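Local atomic coordinates of monosaccharide ABC transporter substrate-binding protein, CUT2 family (PDB entry 4RU1), a protein that binds myo-inositol in the crystal and probably serves as the solute-binding component of a carbohydrate ABC transporter. Residues A191-L194 with S199-L202; V82-P85 with L90-A93; G131-A136 with P284-K289; L21-I26 with D262-Y267; D71-K76 with V98-P103. All coordinates share one frame; numbering follows the deposited sequence. Where two conformers were deposited one is given.

Contact 1. Residues A191-L194 with S199-L202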
loop_
_atom_site.group_PDB
_atom_site.type_symbol
_atom_site.label_atom_id
_atom_site.label_comp_id
_atom_site.label_asym_id
_atom_site.label_seq_id
_atom_site.Cartn_x
_atom_site.Cartn_y
_atom_site.Cartn_z
ATOM N N ALA A 191 5.355 1.333 -22.281
ATOM C CA ALA A 191 6.085 0.833 -23.462
ATOM C C ALA A 191 6.819 1.935 -24.217
ATOM O O ALA A 191 7.939 1.717 -24.659
ATOM C CB ALA A 191 5.080 0.225 -24.424
ATOM N N ALA A 192 6.178 3.071 -24.365
ATOM C CA ALA A 192 6.763 4.240 -25.039
ATOM C C ALA A 192 8.037 4.706 -24.328
ATOM O O ALA A 192 9.058 4.923 -24.960
ATOM C CB ALA A 192 5.710 5.339 -25.175
ATOM N N LYS A 193 8.006 4.787 -23.007
ATOM C CA LYS A 193 9.144 5.228 -22.249
ATOM C C LYS A 193 10.289 4.242 -22.444
ATOM O O LYS A 193 11.425 4.631 -22.648
ATOM C CB LYS A 193 8.776 5.391 -20.767
ATOM C CG LYS A 193 9.963 5.763 -19.915
ATOM C CD LYS A 193 10.242 7.268 -19.924
ATOM C CE LYS A 193 11.721 7.573 -20.151
ATOM N NZ LYS A 193 12.181 7.361 -21.552
ATOM N N LEU A 194 9.991 2.928 -22.421
ATOM C CA LEU A 194 11.045 1.925 -22.625
ATOM C C LEU A 194 11.657 2.010 -24.027
ATOM O O LEU A 194 12.902 1.849 -24.192
ATOM C CB LEU A 194 10.478 0.498 -22.391
ATOM C CG LEU A 194 10.094 0.310 -20.920
ATOM C CD1 LEU A 194 9.464 -1.067 -20.672
ATOM C CD2 LEU A 194 11.244 0.525 -19.925
ATOM N N SER A 199 18.262 2.258 -22.465
ATOM C CA SER A 199 19.105 2.087 -21.314
ATOM C C SER A 199 18.356 1.660 -20.050
ATOM O O SER A 199 19.005 1.215 -19.073
ATOM C CB SER A 199 19.970 3.345 -21.079
ATOM O OG SER A 199 19.248 4.402 -20.456
ATOM N N ILE A 200 17.045 1.910 -19.999
ATOM C CA ILE A 200 16.316 1.422 -18.859
ATOM C C ILE A 200 16.361 -0.086 -18.809
ATOM O O ILE A 200 15.947 -0.771 -19.732
ATOM C CB ILE A 200 14.847 1.935 -18.827
ATOM C CG1 ILE A 200 14.784 3.468 -18.840
ATOM C CG2 ILE A 200 14.094 1.288 -17.678
ATOM C CD1 ILE A 200 13.468 4.094 -19.186
ATOM N N ASP A 201 16.883 -0.603 -17.692
ATOM C CA ASP A 201 17.055 -2.012 -17.515
ATOM C C ASP A 201 16.250 -2.622 -16.372
ATOM O O ASP A 201 16.226 -3.822 -16.219
ATOM C CB ASP A 201 18.555 -2.413 -17.415
ATOM C CG ASP A 201 19.271 -1.839 -16.256
ATOM O OD1 ASP A 201 18.744 -1.022 -15.498
ATOM O OD2 ASP A 201 20.449 -2.253 -16.084
ATOM N N LEU A 202 15.654 -1.792 -15.503
ATOM C CA LEU A 202 14.733 -2.322 -14.455
ATOM C C LEU A 202 13.556 -1.306 -14.360
ATOM O O LEU A 202 13.801 -0.073 -14.256
ATOM C CB LEU A 202 15.436 -2.443 -13.102
ATOM C CG LEU A 202 14.587 -2.954 -11.961
ATOM C CD1 LEU A 202 14.126 -4.402 -12.212
ATOM C CD2 LEU A 202 15.337 -2.824 -10.634
#
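Leu194 and Ile200 meet methyl to methyl where helix 183-196 ends and the chain turns back toward the sheet. The tight part is small: CD2 of Leu194 lies 3.7 Å from CG2 of Ile200, and the two side chains cross at about a right angle. Ile200 has its CG2 branch anti to the backbone N (chi1 -57° for CG1), which leaves CG1 to carry CD1 along toward Lys193. Both residues are buried, and Leu194 also rests on Val218 of helix 208-220, while Ile200 reaches Leu147 of strand 145-150. This is the return from helix to strand in an alpha/beta unit of the periplasmic binding protein fold: the loop residue Ile200 packs between the last turn of the helix and the sheet that strand 202-205 is about to join. Toward solvent the contact becomes looser. Lys193, only partly buried and modelled in two conformers, contributes just the methylenes of a bent chain; in one of them its CG is 3.9 Å from CD1 of Ile200 and its CE 4.0 Å from that same CD1 atom. Ser199 is exposed and starts away from the helix, its OG hydrogen-bonded to Asp197 and His145.

Contact 2. Residues V82-P85 with L90-A93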
loop_
_atom_site.group_PDB
_atom_site.type_symbol
_atom_site.label_atom_id
_atom_site.label_comp_id
_atom_site.label_asym_id
_atom_site.label_seq_id
_atom_site.Cartn_x
_atom_site.Cartn_y
_atom_site.Cartn_z
ATOM N N VAL A 82 -8.097 4.741 9.372
ATOM C CA VAL A 82 -7.988 5.665 8.257
ATOM C C VAL A 82 -6.613 5.639 7.599
ATOM O O VAL A 82 -5.597 5.403 8.235
ATOM C CB VAL A 82 -8.260 7.086 8.746
ATOM C CG1 VAL A 82 -7.219 7.602 9.728
ATOM C CG2 VAL A 82 -8.471 8.014 7.589
ATOM N N THR A 83 -6.585 5.850 6.283
ATOM C CA THR A 83 -5.315 6.005 5.512
ATOM C C THR A 83 -4.974 7.496 5.321
ATOM O O THR A 83 -5.889 8.332 5.249
ATOM C CB THR A 83 -5.393 5.310 4.147
ATOM O OG1 THR A 83 -6.325 6.045 3.330
ATOM C CG2 THR A 83 -5.878 3.917 4.311
ATOM N N ILE A 84 -3.703 7.863 5.278
ATOM C CA ILE A 84 -3.313 9.264 5.215
ATOM C C ILE A 84 -2.302 9.457 4.060
ATOM O O ILE A 84 -1.176 9.868 4.253
ATOM C CB ILE A 84 -2.697 9.785 6.525
ATOM C CG1 ILE A 84 -3.413 9.238 7.744
ATOM C CG2 ILE A 84 -2.690 11.309 6.527
ATOM C CD1 ILE A 84 -2.777 9.557 9.051
ATOM N N PRO A 85 -2.775 9.326 2.803
ATOM C CA PRO A 85 -1.905 9.561 1.678
ATOM C C PRO A 85 -1.567 11.034 1.463
ATOM O O PRO A 85 -0.623 11.393 0.813
ATOM C CB PRO A 85 -2.695 8.985 0.490
ATOM C CG PRO A 85 -4.142 9.176 0.901
ATOM C CD PRO A 85 -4.076 8.780 2.379
ATOM N N LEU A 90 -5.970 15.838 5.132
ATOM C CA LEU A 90 -6.647 14.836 5.977
ATOM C C LEU A 90 -6.405 15.004 7.441
ATOM O O LEU A 90 -7.259 14.642 8.229
ATOM C CB LEU A 90 -6.193 13.430 5.606
ATOM C CG LEU A 90 -6.709 13.026 4.228
ATOM C CD1 LEU A 90 -5.964 11.787 3.740
ATOM C CD2 LEU A 90 -8.226 12.834 4.145
ATOM N N ILE A 91 -5.249 15.549 7.835
ATOM C CA ILE A 91 -4.923 15.781 9.252
ATOM C C ILE A 91 -5.949 16.586 10.056
ATOM O O ILE A 91 -6.358 16.161 11.117
ATOM C CB ILE A 91 -3.478 16.310 9.494
ATOM C CG1 ILE A 91 -2.425 15.303 8.965
ATOM C CG2 ILE A 91 -3.221 16.544 10.961
ATOM C CD1 ILE A 91 -2.382 13.963 9.626
ATOM N N PRO A 92 -6.453 17.683 9.465
ATOM C CA PRO A 92 -7.457 18.468 10.233
ATOM C C PRO A 92 -8.714 17.630 10.580
ATOM O O PRO A 92 -9.169 17.675 11.723
ATOM C CB PRO A 92 -7.801 19.582 9.251
ATOM C CG PRO A 92 -6.674 19.694 8.280
ATOM C CD PRO A 92 -6.198 18.259 8.132
ATOM N N ALA A 93 -9.213 16.825 9.631
ATOM C CA ALA A 93 -10.386 16.000 9.913
ATOM C C ALA A 93 -10.042 14.905 10.907
ATOM O O ALA A 93 -10.841 14.535 11.754
ATOM C CB ALA A 93 -10.955 15.375 8.629
#
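The loop that leads from strand 79-82 into helix 87-99, a beta-alpha connection of the periplasmic binding protein fold on the side facing the inositol pocket, is packed against the first turns of its own helix through Ile84, Pro85, Leu90 and Ile91. Leu90 is the central piece, its side chain starting toward the loop. With CG anti to the carbonyl carbon (chi1 -69°), it places CD1 in the bend of the loop, 3.8 Å from CD of Pro85 and 3.9 Å from CA of Ile84. The carbonyl O of Thr83 is also close, 3.8 Å from CD1 of Leu90. Ile84 and Leu90 slide past each other in opposite directions, so that CG2 of Ile84 comes over the root of the leucine, 4.2 Å from its CB. That same CG2 of Ile84 meets CD1 of Ile91 at 4.1 Å, the two isoleucines crossing at about a right angle. Thr83 turns the other way, and its OG1 bonds to Glu65 and to His28, a residue of the inositol pocket. The side-chain contacts are apolar and every touching residue is buried, so the packing of the loop on its helix probably depends on shape fit and exclusion of water.

Contact 3. Residues G131-A136 with P284-K289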
loop_
_atom_site.group_PDB
_atom_site.type_symbol
_atom_site.label_atom_id
_atom_site.label_comp_id
_atom_site.label_asym_id
_atom_site.label_seq_id
_atom_site.Cartn_x
_atom_site.Cartn_y
_atom_site.Cartn_z
ATOM N N GLY A 131 11.878 1.476 -0.047
ATOM C CA GLY A 131 12.511 2.045 -1.249
ATOM C C GLY A 131 14.019 2.004 -1.156
ATOM O O GLY A 131 14.688 1.595 -2.080
ATOM N N GLN A 132 14.578 2.374 -0.016
ATOM C CA GLN A 132 16.037 2.302 0.197
ATOM C C GLN A 132 16.522 0.885 0.051
ATOM O O GLN A 132 17.548 0.668 -0.557
ATOM C CB GLN A 132 16.401 2.836 1.606
ATOM C CG GLN A 132 16.169 4.327 1.758
ATOM C CD GLN A 132 16.103 4.802 3.205
ATOM O OE1 GLN A 132 15.784 4.027 4.097
ATOM N NE2 GLN A 132 16.468 6.051 3.463
ATOM N N ALA A 133 15.778 -0.079 0.589
ATOM C CA ALA A 133 16.165 -1.479 0.410
ATOM C C ALA A 133 16.087 -1.940 -1.061
ATOM O O ALA A 133 16.881 -2.725 -1.495
ATOM C CB ALA A 133 15.263 -2.351 1.263
ATOM N N ALA A 134 15.047 -1.470 -1.768
ATOM C CA ALA A 134 14.875 -1.874 -3.175
ATOM C C ALA A 134 16.032 -1.267 -4.023
ATOM O O ALA A 134 16.522 -1.882 -4.951
ATOM C CB ALA A 134 13.507 -1.365 -3.709
ATOM N N GLY A 135 16.456 -0.051 -3.737
ATOM C CA GLY A 135 17.537 0.592 -4.509
ATOM C C GLY A 135 18.851 -0.165 -4.342
ATOM O O GLY A 135 19.480 -0.485 -5.311
ATOM N N ALA A 136 19.140 -0.576 -3.109
ATOM C CA ALA A 136 20.354 -1.304 -2.802
ATOM C C ALA A 136 20.300 -2.692 -3.414
ATOM O O ALA A 136 21.281 -3.155 -3.983
ATOM C CB ALA A 136 20.526 -1.412 -1.277
ATOM N N PRO A 284 8.901 -4.158 5.259
ATOM C CA PRO A 284 8.926 -4.870 3.987
ATOM C C PRO A 284 9.511 -6.265 4.140
ATOM O O PRO A 284 10.344 -6.481 5.007
ATOM C CB PRO A 284 9.859 -4.036 3.128
ATOM C CG PRO A 284 10.802 -3.428 4.101
ATOM C CD PRO A 284 9.978 -3.185 5.351
ATOM N N PHE A 285 9.127 -7.139 3.203
ATOM C CA PHE A 285 9.758 -8.434 3.039
ATOM C C PHE A 285 9.830 -8.769 1.554
ATOM O O PHE A 285 8.794 -8.738 0.873
ATOM C CB PHE A 285 9.011 -9.527 3.797
ATOM C CG PHE A 285 9.681 -10.901 3.697
ATOM C CD1 PHE A 285 10.869 -11.143 4.336
ATOM C CD2 PHE A 285 9.061 -11.937 2.984
ATOM C CE1 PHE A 285 11.467 -12.414 4.239
ATOM C CE2 PHE A 285 9.610 -13.194 2.914
ATOM C CZ PHE A 285 10.837 -13.422 3.501
ATOM N N PHE A 286 11.026 -9.103 1.064
ATOM C CA PHE A 286 11.251 -9.471 -0.346
ATOM C C PHE A 286 10.971 -10.905 -0.626
ATOM O O PHE A 286 11.560 -11.823 0.004
ATOM C CB PHE A 286 12.654 -9.110 -0.832
ATOM C CG PHE A 286 12.927 -7.619 -0.961
ATOM C CD1 PHE A 286 13.112 -6.802 0.130
ATOM C CD2 PHE A 286 12.999 -7.043 -2.238
ATOM C CE1 PHE A 286 13.345 -5.415 0.000
ATOM C CE2 PHE A 286 13.317 -5.741 -2.387
ATOM C CZ PHE A 286 13.442 -4.915 -1.261
ATOM N N VAL A 287 10.096 -11.139 -1.563
ATOM C CA VAL A 287 9.779 -12.482 -1.955
ATOM C C VAL A 287 10.356 -12.665 -3.352
ATOM O O VAL A 287 10.177 -11.843 -4.236
ATOM C CB VAL A 287 8.264 -12.702 -1.982
ATOM C CG1 VAL A 287 7.901 -14.097 -2.442
ATOM C CG2 VAL A 287 7.677 -12.491 -0.580
ATOM N N ASP A 288 11.112 -13.767 -3.518
ATOM C CA ASP A 288 11.832 -14.081 -4.791
ATOM C C ASP A 288 11.699 -15.593 -5.019
ATOM O O ASP A 288 10.859 -16.231 -4.368
ATOM C CB ASP A 288 13.266 -13.564 -4.729
ATOM C CG ASP A 288 14.074 -14.202 -3.608
ATOM O OD1 ASP A 288 13.698 -15.339 -3.195
ATOM O OD2 ASP A 288 15.052 -13.571 -3.153
ATOM N N LYS A 289 12.455 -16.125 -5.970
ATOM C CA LYS A 289 12.310 -17.535 -6.336
ATOM C C LYS A 289 12.610 -18.453 -5.169
ATOM O O LYS A 289 11.983 -19.537 -5.075
ATOM C CB LYS A 289 13.210 -17.906 -7.523
ATOM C CG LYS A 289 12.558 -17.677 -8.843
ATOM C CD LYS A 289 13.453 -18.145 -9.994
ATOM C CE LYS A 289 13.504 -19.666 -10.085
ATOM N NZ LYS A 289 14.014 -20.137 -11.402
#
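This is a small, partly buried aromatic-to-helix contact in which one ring on the edge strand 285-287 leans against helix 127-140, bringing together parts of the chain about 150 residues apart. Phe286 makes it with the far edge of its ring. CE1 of Phe286 approaches CB of Ala133 at 3.8 Å, and the next atom round, CZ of Phe286, lies 3.8 Å from N of Ala134. Both helix atoms sit near the plane of the ring, so the phenyl group meets the helix edge-on, its rim against the methyl of Ala133 and the backbone N of Ala134. CB of Ala134 is a looser neighbour, 4.3 Å from CZ of Phe286. The side chain leaves the strand toward the helix, and chi1 of -69°, with CG anti to the carbonyl carbon, lets the CE1-CZ edge of the ring lead. The short alanine side chains let the ring edge come close to the helix backbone. Ala133 is partly exposed, whereas Ala134 is buried. Around this joint, Phe286 makes an edge-to-face contact with Trp247 and touches Arg137 further along helix 127-140, an arginine that is also in a salt bridge with Asp288. Strand 285-287 runs antiparallel to strand 248-250 at the edge of the mixed sheet, and Ile249 of that strand packs against both Ala134 and Phe286.

Contact 4. Residues L21-I26 with D262-Y267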
loop_
_atom_site.group_PDB
_atom_site.type_symbol
_atom_site.label_atom_id
_atom_site.label_comp_id
_atom_site.label_asym_id
_atom_site.label_seq_id
_atom_site.Cartn_x
_atom_site.Cartn_y
_atom_site.Cartn_z
ATOM N N LEU A 21 -19.562 -3.431 18.294
ATOM C CA LEU A 21 -18.870 -2.227 17.885
ATOM C C LEU A 21 -19.086 -1.924 16.407
ATOM O O LEU A 21 -19.254 -2.834 15.593
ATOM C CB LEU A 21 -17.371 -2.454 18.054
ATOM C CG LEU A 21 -16.967 -2.790 19.460
ATOM C CD1 LEU A 21 -15.488 -2.855 19.567
ATOM C CD2 LEU A 21 -17.505 -1.772 20.458
ATOM N N THR A 22 -19.123 -0.620 16.101
ATOM C CA THR A 22 -19.180 -0.160 14.735
ATOM C C THR A 22 -17.892 0.586 14.420
ATOM O O THR A 22 -17.515 1.593 15.153
ATOM C CB THR A 22 -20.371 0.793 14.446
ATOM O OG1 THR A 22 -21.594 0.083 14.622
ATOM C CG2 THR A 22 -20.289 1.331 12.949
ATOM N N ILE A 23 -17.140 0.033 13.464
ATOM C CA ILE A 23 -15.851 0.657 13.062
ATOM C C ILE A 23 -15.913 1.119 11.618
ATOM O O ILE A 23 -16.308 0.384 10.755
ATOM C CB ILE A 23 -14.648 -0.294 13.214
ATOM C CG1 ILE A 23 -14.643 -0.950 14.610
ATOM C CG2 ILE A 23 -13.344 0.435 12.842
ATOM C CD1 ILE A 23 -14.444 -0.042 15.803
ATOM N N ALA A 24 -15.569 2.417 11.391
ATOM C CA ALA A 24 -15.415 2.978 10.023
ATOM C C ALA A 24 -14.030 2.782 9.535
ATOM O O ALA A 24 -13.073 3.272 10.225
ATOM C CB ALA A 24 -15.715 4.468 9.984
ATOM N N MET A 25 -13.883 2.101 8.408
ATOM C CA MET A 25 -12.546 2.009 7.708
ATOM C C MET A 25 -12.625 2.877 6.467
ATOM O O MET A 25 -13.516 2.659 5.589
ATOM C CB MET A 25 -12.187 0.592 7.319
ATOM C CG MET A 25 -10.939 0.416 6.527
ATOM S SD MET A 25 -10.354 -1.367 6.323
ATOM C CE MET A 25 -9.578 -1.533 7.944
ATOM N N ILE A 26 -11.759 3.903 6.409
ATOM C CA ILE A 26 -11.797 4.960 5.414
ATOM C C ILE A 26 -10.482 4.984 4.687
ATOM O O ILE A 26 -9.399 5.110 5.289
ATOM C CB ILE A 26 -12.035 6.262 6.123
ATOM C CG1 ILE A 26 -13.400 6.214 6.824
ATOM C CG2 ILE A 26 -12.076 7.395 5.122
ATOM C CD1 ILE A 26 -13.625 7.362 7.812
ATOM N N ASP A 262 -8.628 -5.050 14.770
ATOM C CA ASP A 262 -8.394 -5.753 16.040
ATOM C C ASP A 262 -7.722 -4.893 17.093
ATOM O O ASP A 262 -7.999 -5.071 18.303
ATOM C CB ASP A 262 -7.621 -7.051 15.771
ATOM C CG ASP A 262 -7.775 -8.051 16.876
ATOM O OD1 ASP A 262 -8.918 -8.488 17.132
ATOM O OD2 ASP A 262 -6.764 -8.513 17.467
ATOM N N SER A 263 -6.862 -3.971 16.695
ATOM C CA SER A 263 -6.240 -3.037 17.577
ATOM C C SER A 263 -7.264 -2.099 18.184
ATOM O O SER A 263 -7.133 -1.727 19.358
ATOM C CB SER A 263 -5.063 -2.325 16.923
ATOM O OG SER A 263 -5.495 -1.271 16.047
ATOM N N LEU A 264 -8.230 -1.659 17.371
ATOM C CA LEU A 264 -9.307 -0.830 17.947
ATOM C C LEU A 264 -10.122 -1.637 18.967
ATOM O O LEU A 264 -10.521 -1.119 20.042
ATOM C CB LEU A 264 -10.219 -0.261 16.847
ATOM C CG LEU A 264 -9.621 0.890 16.097
ATOM C CD1 LEU A 264 -10.367 1.278 14.814
ATOM C CD2 LEU A 264 -9.633 2.091 17.008
ATOM N N TRP A 265 -10.283 -2.917 18.705
ATOM C CA TRP A 265 -11.035 -3.778 19.636
ATOM C C TRP A 265 -10.224 -3.893 20.943
ATOM O O TRP A 265 -10.802 -3.759 22.019
ATOM C CB TRP A 265 -11.404 -5.138 19.028
ATOM C CG TRP A 265 -11.961 -6.166 19.989
ATOM C CD1 TRP A 265 -13.292 -6.452 20.191
ATOM C CD2 TRP A 265 -11.211 -7.035 20.845
ATOM N NE1 TRP A 265 -13.414 -7.494 21.123
ATOM C CE2 TRP A 265 -12.147 -7.826 21.560
ATOM C CE3 TRP A 265 -9.840 -7.203 21.093
ATOM C CZ2 TRP A 265 -11.745 -8.780 22.478
ATOM C CZ3 TRP A 265 -9.443 -8.155 22.015
ATOM C CH2 TRP A 265 -10.395 -8.906 22.714
ATOM N N LEU A 266 -8.919 -4.104 20.896
ATOM C CA LEU A 266 -8.112 -4.123 22.098
ATOM C C LEU A 266 -8.104 -2.807 22.884
ATOM O O LEU A 266 -8.178 -2.767 24.137
ATOM C CB LEU A 266 -6.641 -4.461 21.712
ATOM C CG LEU A 266 -6.215 -5.903 21.494
ATOM C CD1 LEU A 266 -4.840 -5.967 20.810
ATOM C CD2 LEU A 266 -6.148 -6.614 22.865
ATOM N N TYR A 267 -8.062 -1.692 22.184
ATOM C CA TYR A 267 -8.111 -0.391 22.845
ATOM C C TYR A 267 -9.452 -0.181 23.551
ATOM O O TYR A 267 -9.488 0.310 24.659
ATOM C CB TYR A 267 -7.880 0.758 21.856
ATOM C CG TYR A 267 -7.795 2.085 22.529
ATOM C CD1 TYR A 267 -6.641 2.471 23.194
ATOM C CD2 TYR A 267 -8.841 2.969 22.477
ATOM C CE1 TYR A 267 -6.534 3.715 23.820
ATOM C CE2 TYR A 267 -8.743 4.227 23.101
ATOM C CZ TYR A 267 -7.588 4.584 23.767
ATOM O OH TYR A 267 -7.457 5.870 24.381
#
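Ile23 and Leu264 are brought together by their first torsions: in the given conformer of Ile23, one of two modelled, chi1 of -49° leaves CG2 anti to the backbone N, and in Leu264, chi1 of -76° holds CG anti to the carbonyl carbon. The result, in that conformer, is a single close methyl contact, CG2 of Ile23 to CD1 of Leu264 at 3.7 Å, with the two side chains meeting at a slant. Both start toward the opposite segment. Two residues back along the strand, on the same face of the sheet, Leu21 makes the second and looser contact, its CD1 4.3 Å from CD1 of Trp265. Trp265 is only partly exposed and has Asp262 O at its ring edge, in plane, one turn earlier in the helix. The interface is therefore hydrophobic throughout, closer at Ile23 and looser at the tryptophan. It is the packing of a helix on one face of a central parallel sheet, as expected of an alpha/beta periplasmic binding protein, although the two elements lie far apart in sequence. Strand 21-27 runs between strands 52-58 and 79-82, and helix 253-270 lies on one of its faces, where Leu264 also touches Val105 of strand 104-107. Helix 62-74 takes the other face, meeting Ala24 and Ile26.

Contact 5. Residues D71-K76 with V98-P103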
loop_
_atom_site.group_PDB
_atom_site.type_symbol
_atom_site.label_atom_id
_atom_site.label_comp_id
_atom_site.label_asym_id
_atom_site.label_seq_id
_atom_site.Cartn_x
_atom_site.Cartn_y
_atom_site.Cartn_z
ATOM N N ASP A 71 -18.201 12.209 8.186
ATOM C CA ASP A 71 -19.430 11.355 8.133
ATOM C C ASP A 71 -19.366 10.397 9.278
ATOM O O ASP A 71 -20.290 10.293 10.021
ATOM C CB ASP A 71 -19.651 10.543 6.862
ATOM C CG ASP A 71 -19.837 11.417 5.580
ATOM O OD1 ASP A 71 -20.152 12.647 5.679
ATOM O OD2 ASP A 71 -19.695 10.781 4.488
ATOM N N ALA A 72 -18.222 9.704 9.464
ATOM C CA ALA A 72 -18.107 8.715 10.553
ATOM C C ALA A 72 -18.075 9.387 11.970
ATOM O O ALA A 72 -18.721 8.840 12.881
ATOM C CB ALA A 72 -16.842 7.803 10.349
ATOM N N VAL A 73 -17.506 10.568 12.114
ATOM C CA VAL A 73 -17.536 11.280 13.367
ATOM C C VAL A 73 -18.981 11.626 13.669
ATOM O O VAL A 73 -19.436 11.447 14.819
ATOM C CB VAL A 73 -16.686 12.523 13.345
ATOM C CG1 VAL A 73 -16.918 13.379 14.587
ATOM C CG2 VAL A 73 -15.212 12.166 13.290
ATOM N N ASN A 74 -19.681 12.142 12.662
ATOM C CA ASN A 74 -21.102 12.545 12.878
ATOM C C ASN A 74 -22.051 11.375 13.159
ATOM O O ASN A 74 -23.028 11.550 13.900
ATOM C CB ASN A 74 -21.563 13.455 11.735
ATOM C CG ASN A 74 -20.855 14.798 11.791
ATOM O OD1 ASN A 74 -20.660 15.320 12.884
ATOM N ND2 ASN A 74 -20.359 15.287 10.665
ATOM N N ALA A 75 -21.690 10.184 12.671
ATOM C CA ALA A 75 -22.399 8.939 12.900
ATOM C C ALA A 75 -22.109 8.235 14.265
ATOM O O ALA A 75 -22.722 7.223 14.567
ATOM C CB ALA A 75 -22.141 7.987 11.785
ATOM N N LYS A 76 -21.112 8.774 14.971
ATOM C CA LYS A 76 -20.740 8.369 16.313
ATOM C C LYS A 76 -20.253 6.929 16.312
ATOM O O LYS A 76 -20.623 6.131 17.197
ATOM C CB LYS A 76 -21.900 8.596 17.282
ATOM C CG LYS A 76 -22.065 10.073 17.533
ATOM C CD LYS A 76 -23.409 10.344 18.193
ATOM C CE LYS A 76 -23.455 11.756 18.729
ATOM N NZ LYS A 76 -22.351 11.985 19.701
ATOM N N VAL A 98 -10.478 12.882 16.641
ATOM C CA VAL A 98 -9.868 12.693 17.989
ATOM C C VAL A 98 -10.470 13.597 19.087
ATOM O O VAL A 98 -10.736 13.114 20.173
ATOM C CB VAL A 98 -8.319 12.770 17.914
ATOM C CG1 VAL A 98 -7.630 12.692 19.287
ATOM C CG2 VAL A 98 -7.772 11.718 16.961
ATOM N N ALA A 99 -10.706 14.856 18.743
ATOM C CA ALA A 99 -11.298 15.819 19.699
ATOM C C ALA A 99 -12.735 15.459 20.015
ATOM O O ALA A 99 -13.254 15.775 21.089
ATOM C CB ALA A 99 -11.188 17.243 19.157
ATOM N N ALA A 100 -13.392 14.790 19.101
ATOM C CA ALA A 100 -14.717 14.296 19.397
ATOM C C ALA A 100 -14.745 12.989 20.233
ATOM O O ALA A 100 -15.815 12.417 20.436
ATOM C CB ALA A 100 -15.536 14.151 18.110
ATOM N N GLY A 101 -13.587 12.497 20.690
ATOM C CA GLY A 101 -13.554 11.299 21.543
ATOM C C GLY A 101 -13.574 9.948 20.842
ATOM O O GLY A 101 -13.844 8.923 21.494
ATOM N N ILE A 102 -13.457 9.951 19.514
ATOM C CA ILE A 102 -13.452 8.690 18.775
ATOM C C ILE A 102 -12.035 8.237 18.568
ATOM O O ILE A 102 -11.234 9.008 18.112
ATOM C CB ILE A 102 -14.160 8.819 17.401
ATOM C CG1 ILE A 102 -15.623 9.277 17.632
ATOM C CG2 ILE A 102 -14.034 7.543 16.610
ATOM C CD1 ILE A 102 -16.325 9.732 16.371
ATOM N N PRO A 103 -11.689 6.998 19.003
ATOM C CA PRO A 103 -10.309 6.535 18.809
ATOM C C PRO A 103 -10.008 6.273 17.339
ATOM O O PRO A 103 -10.876 5.714 16.608
ATOM C CB PRO A 103 -10.284 5.241 19.578
ATOM C CG PRO A 103 -11.639 4.719 19.548
ATOM C CD PRO A 103 -12.494 5.971 19.673
#
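Val73 and Ile102 approach at a slant, with the long branch of the isoleucine aimed at the helix and its terminal methyl doing the touching. CD1 of Ile102 ends against the base of Val73, 3.6 Å from CA of Val73 and 3.9 Å from O of Val73. CG1 and CG2 of Val73 are next, both on one side of CD1 of Ile102 and each 4.1 Å from it. An extended chain makes this reach possible: CG1 of Ile102 is anti to the carbonyl carbon (chi1 -59°), and chi2 of 167° carries CD1 straight on. Val73 is turned so that CG1 lies anti to its own backbone N (chi1 170°), and this branch is shared with a second partner, CB of Ala100 at 3.9 Å. Ile102 is buried, whereas Ala100, on the solvent side, is exposed. Both segments are helix ends closed by a Schellman motif, with Lys76 and Gly101 as the positive-phi residues; the bond from Gly101 N to Val98 O belongs to the second. Gly101 lets the chain turn sharply, after which Ile102 points back at helix 62-74. The contact thus joins the C-terminal ends of helices 62-74 and 87-99 on one side of the parallel sheet. Ile80 of strand 79-82 lies beneath both Val73 and Ile102, and Pro103 passes on into strand 104-107.

How the contacts relate
Contacts 2, 4 and 5 belong to the lobe built on the parallel sheet, whereas contacts 1 and 3 lie in the region of the mixed sheet. Contacts 1, 2 and 4 are buried; 3 and 5 are partly buried. Contacts 2 and 5 use opposite ends of helix 87-99: near the start every touching residue is buried, close to the inositol pocket. Contacts 4 and 5 touch through Ala24 and Ala72, and also through Pro103, which packs on Leu264 and Tyr267, while contacts 2 and 4 meet through a probable backbone hydrogen bond from Thr83 N to Ile26 O. All five are apolar, but contact 3 relies on an aromatic edge, contact 4 adds an indole, contact 1 borrows lysine methylenes, and contacts 2 and 5 are aliphatic.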